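PDB 6PYO: cDNA FLJ56608, highly similar to Homo sapiens chloride channel, calcium activated, family member 1 (CLCA1), mRNA from Homo sapiens, which probably regulates calcium-activated chloride conductance and may control mucus secretion by goblet cells, this chain being its calcium-binding von Willebrand factor type A domain. Local coordinates for residues 8-13 and 95-100; 89-94 and 109-114. All blocks are in the same frame, centred on the assembly; numbering follows the deposited sequence.

From the N terminus the chain first lays down strand 8-14, the third of the six strands across the sheet. Eighty-one residues later, after two further strands and two helices, 95-100 on helix 87-99 returns to it; contact 1 closes this long loop. The same helix, one turn or two earlier, supplies 89-94, and the chain then goes round a short connection to strand 108-113, where contact 2 closes a loop of 14 residues. The segments alternate, so the two closures cross. Their strands are neighbours, joined by a probable hydrogen bond from Val12 N to Val110 O, 2.9 Å, and helix 87-99 thus packs against both strands on one face of the central sheet.

Contact 1: 8-13 and 95-100; sequences IVCLVL and FTVIRK
In the doubly wound alpha/beta sandwich of a von Willebrand factor A domain, a central strand is covered by helices on both faces, and here Ile8 and Cys10 of strand 8-13 meet Val97 and Ile98 of helix 95-99 on one of them. The helix runs nearly against the strand, at 151° between directions and 9.0 Å between axes, as expected when parallel strands alternate with helices that carry the chain back. Alternation along the strand sorts its side chains: Ile8 and Cys10 point toward this helix, whereas Val9 and Leu11 turn to the other face and pack on Phe35 of helix 24-39.

No hydrogen bond spans the interface; it is a purely apolar seam of buried residues. Ile98 reaches two strand residues with different branches. Its CG2 methyl lies 3.8 Å from CG2 of Ile8, and the CG1 methylene of Ile98 is almost as near that same methyl, so that Ile8 CG2 rests across the fork of the partner as the two side chains cross obliquely. Both isoleucines hold CG2 anti to the backbone N, which lets their methyl branches face each other. Tyr102 and Ser107 close over the Ile8 end, while Val97 also leans on Val57 and Leu61 of strand 55-63.

Two residues along the strand, the end of the longer branch of Ile98 takes over, its CD1 lying 4.2 Å from CB of Cys10. The sulfur extends away from that pair toward the preceding helix residue: with chi1 at -162°, SG of Cys10 stands anti to its backbone N and approaches CG1 of Val97 at 4.4 Å.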
ATOM      1  N   ILE A   8     -11.711   4.656   0.359  1.00 32.26           N
ATOM      2  CA  ILE A   8     -10.579   4.988  -0.491  1.00 36.44           C
ATOM      3  C   ILE A   8      -9.395   4.174  -0.002  1.00 34.90           C
ATOM      4  O   ILE A   8      -9.041   4.261   1.166  1.00 32.86           O
ATOM      5  CB  ILE A   8     -10.221   6.489  -0.446  1.00 34.99           C
ATOM      6  CG1 ILE A   8     -11.401   7.334  -0.923  1.00 34.20           C
ATOM      7  CG2 ILE A   8      -8.904   6.674  -1.237  1.00 35.85           C
ATOM      8  CD1 ILE A   8     -11.268   8.783  -0.528  1.00 36.34           C
ATOM      9  N   VAL A   9      -8.762   3.422  -0.887  1.00 31.66           N
ATOM     10  CA  VAL A   9      -7.681   2.526  -0.504  1.00 34.16           C
ATOM     11  C   VAL A   9      -6.628   2.585  -1.582  1.00 36.30           C
ATOM     12  O   VAL A   9      -6.958   2.561  -2.764  1.00 37.15           O
ATOM     13  CB  VAL A   9      -8.155   1.057  -0.333  1.00 36.28           C
ATOM     14  CG1 VAL A   9      -7.087   0.218   0.375  1.00 34.66           C
ATOM     15  CG2 VAL A   9      -9.394   0.987   0.450  1.00 42.73           C
ATOM     16  N   CYS A  10      -5.371   2.675  -1.173  1.00 31.23           N
ATOM     17  CA  CYS A  10      -4.246   2.588  -2.077  1.00 35.32           C
ATOM     18  C   CYS A  10      -3.357   1.455  -1.606  1.00 31.09           C
ATOM     19  O   CYS A  10      -2.880   1.472  -0.471  1.00 36.60           O
ATOM     20  CB  CYS A  10      -3.456   3.904  -2.155  1.00 34.04           C
ATOM     21  SG  CYS A  10      -2.435   3.880  -3.682  1.00 38.23           S
ATOM     22  N   LEU A  11      -3.203   0.448  -2.446  1.00 35.11           N
ATOM     23  CA  LEU A  11      -2.176  -0.550  -2.235  1.00 36.66           C
ATOM     24  C   LEU A  11      -0.821   0.086  -2.497  1.00 35.67           C
ATOM     25  O   LEU A  11      -0.610   0.736  -3.535  1.00 36.47           O
ATOM     26  CB  LEU A  11      -2.386  -1.738  -3.173  1.00 39.28           C
ATOM     27  CG  LEU A  11      -3.276  -2.862  -2.737  1.00 40.25           C
ATOM     28  CD1 LEU A  11      -4.568  -2.207  -2.205  1.00 53.24           C
ATOM     29  CD2 LEU A  11      -3.564  -3.848  -3.839  1.00 39.46           C
ATOM     30  N   VAL A  12       0.095  -0.095  -1.562  1.00 33.43           N
ATOM     31  CA  VAL A  12       1.471   0.359  -1.695  1.00 40.50           C
ATOM     32  C   VAL A  12       2.349  -0.872  -1.524  1.00 35.27           C
ATOM     33  O   VAL A  12       2.384  -1.490  -0.448  1.00 35.81           O
ATOM     34  CB  VAL A  12       1.807   1.463  -0.692  1.00 35.82           C
ATOM     35  CG1 VAL A  12       3.235   1.917  -0.892  1.00 36.50           C
ATOM     36  CG2 VAL A  12       0.855   2.633  -0.913  1.00 30.63           C
ATOM     37  N   LEU A  13       2.996  -1.271  -2.616  1.00 32.89           N
ATOM     38  CA  LEU A  13       3.529  -2.618  -2.746  1.00 31.76           C
ATOM     39  C   LEU A  13       5.041  -2.535  -2.929  1.00 29.82           C
ATOM     40  O   LEU A  13       5.515  -1.969  -3.917  1.00 31.94           O
ATOM     41  CB  LEU A  13       2.878  -3.333  -3.924  1.00 38.22           C
ATOM     42  CG  LEU A  13       1.351  -3.383  -3.868  1.00 37.06           C
ATOM     43  CD1 LEU A  13       0.836  -4.036  -5.112  1.00 41.64           C
ATOM     44  CD2 LEU A  13       0.887  -4.113  -2.633  1.00 41.90           C
ATOM     45  N   PHE A  95      -0.415   9.155  -1.568  1.00 37.86           N
ATOM     46  CA  PHE A  95      -1.127  10.382  -1.211  1.00 42.66           C
ATOM     47  C   PHE A  95      -1.436  11.211  -2.447  1.00 40.18           C
ATOM     48  O   PHE A  95      -2.539  11.760  -2.577  1.00 38.34           O
ATOM     49  CB  PHE A  95      -0.321  11.217  -0.202  1.00 43.77           C
ATOM     50  CG  PHE A  95      -0.124  10.543   1.132  1.00 45.97           C
ATOM     51  CD1 PHE A  95      -0.913   9.481   1.508  1.00 44.75           C
ATOM     52  CD2 PHE A  95       0.871  10.973   2.007  1.00 52.19           C
ATOM     53  CE1 PHE A  95      -0.726   8.840   2.747  1.00 47.38           C
ATOM     54  CE2 PHE A  95       1.066  10.346   3.219  1.00 47.55           C
ATOM     55  CZ  PHE A  95       0.256   9.275   3.593  1.00 47.96           C
ATOM     56  N   THR A  96      -0.478  11.320  -3.366  1.00 40.95           N
ATOM     57  CA  THR A  96      -0.747  12.008  -4.630  1.00 39.06           C
ATOM     58  C   THR A  96      -1.846  11.308  -5.422  1.00 37.47           C
ATOM     59  O   THR A  96      -2.698  11.962  -6.046  1.00 36.59           O
ATOM     60  CB  THR A  96       0.539  12.068  -5.464  1.00 41.69           C
ATOM     61  OG1 THR A  96       1.598  12.558  -4.642  1.00 45.30           O
ATOM     62  CG2 THR A  96       0.372  12.982  -6.660  1.00 51.59           C
ATOM     63  N   VAL A  97      -1.840   9.967  -5.418  1.00 33.01           N
ATOM     64  CA  VAL A  97      -2.843   9.243  -6.182  1.00 30.33           C
ATOM     65  C   VAL A  97      -4.218   9.555  -5.613  1.00 36.04           C
ATOM     66  O   VAL A  97      -5.167   9.836  -6.352  1.00 37.29           O
ATOM     67  CB  VAL A  97      -2.536   7.731  -6.173  1.00 40.08           C
ATOM     68  CG1 VAL A  97      -3.795   6.920  -6.529  1.00 40.71           C
ATOM     69  CG2 VAL A  97      -1.340   7.418  -7.112  1.00 39.47           C
ATOM     70  N   ILE A  98      -4.320   9.575  -4.279  1.00 35.02           N
ATOM     71  CA  ILE A  98      -5.613   9.788  -3.652  1.00 36.34           C
ATOM     72  C   ILE A  98      -6.074  11.201  -3.895  1.00 35.30           C
ATOM     73  O   ILE A  98      -7.218  11.441  -4.307  1.00 40.73           O
ATOM     74  CB  ILE A  98      -5.544   9.471  -2.155  1.00 30.89           C
ATOM     75  CG1 ILE A  98      -5.339   7.961  -1.966  1.00 35.51           C
ATOM     76  CG2 ILE A  98      -6.858   9.894  -1.512  1.00 40.46           C
ATOM     77  CD1 ILE A  98      -4.800   7.603  -0.600  1.00 33.74           C
ATOM     78  N   ARG A  99      -5.175  12.158  -3.663  1.00 37.00           N
ATOM     79  CA  ARG A  99      -5.487  13.568  -3.768  1.00 43.71           C
ATOM     80  C   ARG A  99      -5.774  14.008  -5.174  1.00 43.15           C
ATOM     81  O   ARG A  99      -6.139  15.180  -5.351  1.00 45.67           O
ATOM     82  CB  ARG A  99      -4.348  14.425  -3.228  1.00 44.76           C
ATOM     83  CG  ARG A  99      -4.243  14.356  -1.736  1.00 45.36           C
ATOM     84  CD  ARG A  99      -2.953  14.943  -1.193  1.00 45.07           C
ATOM     85  NE  ARG A  99      -2.974  14.847   0.264  1.00 45.00           N
ATOM     86  CZ  ARG A  99      -1.894  14.708   1.018  1.00 53.46           C
ATOM     87  NH1 ARG A  99      -0.688  14.626   0.442  1.00 50.05           N
ATOM     88  NH2 ARG A  99      -2.026  14.631   2.338  1.00 49.11           N
ATOM     89  N   LYS A 100      -5.589  13.145  -6.183  1.00 38.27           N
ATOM     90  CA  LYS A 100      -6.111  13.551  -7.488  1.00 39.25           C
ATOM     91  C   LYS A 100      -7.631  13.681  -7.467  1.00 48.26           C
ATOM     92  O   LYS A 100      -8.204  14.313  -8.363  1.00 43.37           O
ATOM     93  CB  LYS A 100      -5.704  12.581  -8.600  1.00 42.87           C
ATOM     94  CG  LYS A 100      -4.180  12.546  -8.833  1.00 50.53           C
ATOM     95  CD  LYS A 100      -3.845  12.407 -10.306  1.00 62.74           C
ATOM     96  CE  LYS A 100      -2.474  11.759 -10.534  1.00 82.94           C
ATOM     97  NZ  LYS A 100      -1.334  12.606 -10.103  1.00 87.48           N
TER

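Contact 2: 89-94 and 109-114; sequences SGLRSA and IVLLTD
Leu91 and Ala94, one helical turn apart on 89-94, press on Ile109 and Leu111 of 109-114, and the fit is closest at the Ile109 end. There the isoleucine is met by two helix residues on two different branches. Its CG2 methyl touches CD2 of Leu91 at 3.8 Å, the two side chains crossing at a slant, and its CG1 methylene lies 4.0 Å from CB of Ala94. With CG1 of Ile109 beside the backbone N (chi1 -81°) and CG2 anti to it, CG2 is directed to Leu91 and CG1 to Ala94, whose small methyl lets the backbones come to 7.5 Å between CA of Ala94 and CA of Ile109. The CD1 methyl of Ile109 continues to the next turn, packing on Phe95 and Ile98.

Toward Leu111 the fit slackens. Its CD2 is 4.3 Å from Leu91 CD2, which sits over the step between the two strand side chains. Gly90 has no side chain to offer here, and Gly90 CA is 6.6 Å from Leu111 CD1; Ile87 and, from helix 145-152, Leu147 and Leu150 also pack on this leucine.

This is one unit of the alpha/beta layering of the von Willebrand factor A fold: the helix covers a central parallel strand, running against it at 157° with axes 10.3 Å apart. The strand's C-terminal end leads to the metal site, where Asp114 OD2 is hydrogen-bonded to Ser18 OG, Ser18 being one of the calcium-site residues with Ser16 and Thr85.

On the helix's other side the chain faces solvent. Arg92 is exposed and forms a salt bridge through NH2 to OE1 of Glu126, close to the disulfide between Cys88 and Cys123, while Ser89 and Ser93 are partly open to water.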
ATOM      1  N   SER A  89       8.764   7.022  -0.399  1.00 37.13           N
ATOM      2  CA  SER A  89       8.385   7.347  -1.773  1.00 45.53           C
ATOM      3  C   SER A  89       7.044   6.723  -2.139  1.00 36.40           C
ATOM      4  O   SER A  89       6.253   7.319  -2.882  1.00 35.30           O
ATOM      5  CB  SER A  89       9.427   6.850  -2.791  1.00 42.41           C
ATOM      6  OG  SER A  89      10.732   7.231  -2.422  1.00 52.24           O
ATOM      7  N   GLY A  90       6.833   5.465  -1.722  1.00 34.04           N
ATOM      8  CA  GLY A  90       5.591   4.795  -2.032  1.00 39.18           C
ATOM      9  C   GLY A  90       4.401   5.457  -1.357  1.00 37.46           C
ATOM     10  O   GLY A  90       3.351   5.627  -1.974  1.00 36.77           O
ATOM     11  N   LEU A  91       4.564   5.880  -0.091  1.00 37.77           N
ATOM     12  CA  LEU A  91       3.459   6.535   0.613  1.00 35.11           C
ATOM     13  C   LEU A  91       3.163   7.917   0.031  1.00 43.14           C
ATOM     14  O   LEU A  91       1.996   8.268  -0.194  1.00 40.47           O
ATOM     15  CB  LEU A  91       3.759   6.621   2.104  1.00 34.51           C
ATOM     16  CG  LEU A  91       3.951   5.301   2.836  1.00 38.40           C
ATOM     17  CD1 LEU A  91       4.351   5.534   4.289  1.00 38.79           C
ATOM     18  CD2 LEU A  91       2.691   4.428   2.748  1.00 40.65           C
ATOM     19  N   ARG A  92       4.194   8.711  -0.247  1.00 42.63           N
ATOM     20  CA  ARG A  92       3.964  10.006  -0.888  1.00 43.15           C
ATOM     21  C   ARG A  92       3.222   9.831  -2.204  1.00 42.46           C
ATOM     22  O   ARG A  92       2.291  10.589  -2.517  1.00 43.46           O
ATOM     23  CB  ARG A  92       5.302  10.735  -1.120  1.00 47.02           C
ATOM     24  CG  ARG A  92       5.872  11.472   0.092  1.00 53.83           C
ATOM     25  CD  ARG A  92       7.392  11.708  -0.024  1.00 56.08           C
ATOM     26  NE  ARG A  92       7.968  11.941   1.297  1.00 64.73           N
ATOM     27  CZ  ARG A  92       9.227  11.692   1.640  1.00 57.36           C
ATOM     28  NH1 ARG A  92      10.081  11.203   0.754  1.00 61.55           N
ATOM     29  NH2 ARG A  92       9.621  11.927   2.886  1.00 58.69           N
ATOM     30  N   SER A  93       3.642   8.849  -3.009  1.00 39.07           N
ATOM     31  CA  SER A  93       2.937   8.606  -4.265  1.00 44.02           C
ATOM     32  C   SER A  93       1.481   8.193  -4.031  1.00 38.45           C
ATOM     33  O   SER A  93       0.579   8.621  -4.757  1.00 37.63           O
ATOM     34  CB  SER A  93       3.685   7.543  -5.056  1.00 41.38           C
ATOM     35  OG  SER A  93       2.978   7.197  -6.211  1.00 44.52           O
ATOM     36  N   ALA A  94       1.225   7.362  -3.019  1.00 40.34           N
ATOM     37  CA  ALA A  94      -0.156   7.011  -2.692  1.00 36.81           C
ATOM     38  C   ALA A  94      -0.980   8.257  -2.373  1.00 35.49           C
ATOM     39  O   ALA A  94      -2.121   8.415  -2.844  1.00 33.36           O
ATOM     40  CB  ALA A  94      -0.160   6.017  -1.537  1.00 34.35           C
ATOM     41  N   ILE A 109      -4.192   3.217   3.337  1.00 36.12           N
ATOM     42  CA  ILE A 109      -3.063   2.615   2.625  1.00 32.65           C
ATOM     43  C   ILE A 109      -2.902   1.178   3.134  1.00 37.60           C
ATOM     44  O   ILE A 109      -2.981   0.923   4.343  1.00 36.07           O
ATOM     45  CB  ILE A 109      -1.784   3.432   2.842  1.00 41.02           C
ATOM     46  CG1 ILE A 109      -1.732   4.643   1.905  1.00 43.85           C
ATOM     47  CG2 ILE A 109      -0.585   2.542   2.632  1.00 34.68           C
ATOM     48  CD1 ILE A 109      -2.869   5.571   2.032  1.00 43.44           C
ATOM     49  N   VAL A 110      -2.777   0.230   2.218  1.00 28.66           N
ATOM     50  CA  VAL A 110      -2.385  -1.136   2.551  1.00 27.95           C
ATOM     51  C   VAL A 110      -0.918  -1.244   2.118  1.00 38.20           C
ATOM     52  O   VAL A 110      -0.618  -1.319   0.916  1.00 32.04           O
ATOM     53  CB  VAL A 110      -3.274  -2.188   1.875  1.00 27.57           C
ATOM     54  CG1 VAL A 110      -2.805  -3.593   2.232  1.00 33.97           C
ATOM     55  CG2 VAL A 110      -4.765  -2.006   2.333  1.00 33.45           C
ATOM     56  N   LEU A 111      -0.015  -1.244   3.089  1.00 31.65           N
ATOM     57  CA  LEU A 111       1.433  -1.268   2.870  1.00 33.12           C
ATOM     58  C   LEU A 111       1.935  -2.696   3.013  1.00 34.79           C
ATOM     59  O   LEU A 111       1.969  -3.247   4.124  1.00 36.92           O
ATOM     60  CB  LEU A 111       2.138  -0.349   3.862  1.00 32.50           C
ATOM     61  CG  LEU A 111       3.667  -0.240   3.748  1.00 32.70           C
ATOM     62  CD1 LEU A 111       4.067   0.050   2.299  1.00 34.67           C
ATOM     63  CD2 LEU A 111       4.139   0.857   4.685  1.00 32.43           C
ATOM     64  N   LEU A 112       2.304  -3.311   1.891  1.00 34.19           N
ATOM     65  CA  LEU A 112       2.786  -4.686   1.894  1.00 34.86           C
ATOM     66  C   LEU A 112       4.308  -4.603   1.681  1.00 32.86           C
ATOM     67  O   LEU A 112       4.782  -4.160   0.615  1.00 32.96           O
ATOM     68  CB  LEU A 112       2.086  -5.537   0.828  1.00 36.87           C
ATOM     69  CG  LEU A 112       0.536  -5.599   0.894  1.00 38.85           C
ATOM     70  CD1 LEU A 112      -0.080  -6.516  -0.144  1.00 41.76           C
ATOM     71  CD2 LEU A 112       0.050  -6.042   2.246  1.00 43.90           C
ATOM     72  N   THR A 113       5.070  -4.967   2.707  1.00 35.91           N
ATOM     73  CA  THR A 113       6.523  -4.786   2.596  1.00 38.00           C
ATOM     74  C   THR A 113       7.228  -5.726   3.550  1.00 42.05           C
ATOM     75  O   THR A 113       6.648  -6.153   4.558  1.00 39.98           O
ATOM     76  CB  THR A 113       6.934  -3.341   2.925  1.00 39.26           C
ATOM     77  OG1 THR A 113       8.360  -3.176   2.885  1.00 40.29           O
ATOM     78  CG2 THR A 113       6.465  -3.005   4.355  1.00 33.66           C
ATOM     79  N   ASP A 114       8.523  -6.004   3.254  1.00 39.96           N
ATOM     80  CA  ASP A 114       9.350  -6.675   4.260  1.00 42.27           C
ATOM     81  C   ASP A 114       9.823  -5.714   5.349  1.00 41.50           C
ATOM     82  O   ASP A 114      10.361  -6.161   6.370  1.00 48.98           O
ATOM     83  CB  ASP A 114      10.556  -7.422   3.634  1.00 46.18           C
ATOM     84  CG  ASP A 114      11.524  -6.538   2.861  1.00 40.96           C
ATOM     85  OD1 ASP A 114      11.692  -5.336   3.128  1.00 42.00           O
ATOM     86  OD2 ASP A 114      12.147  -7.100   1.955  1.00 46.27           O
TER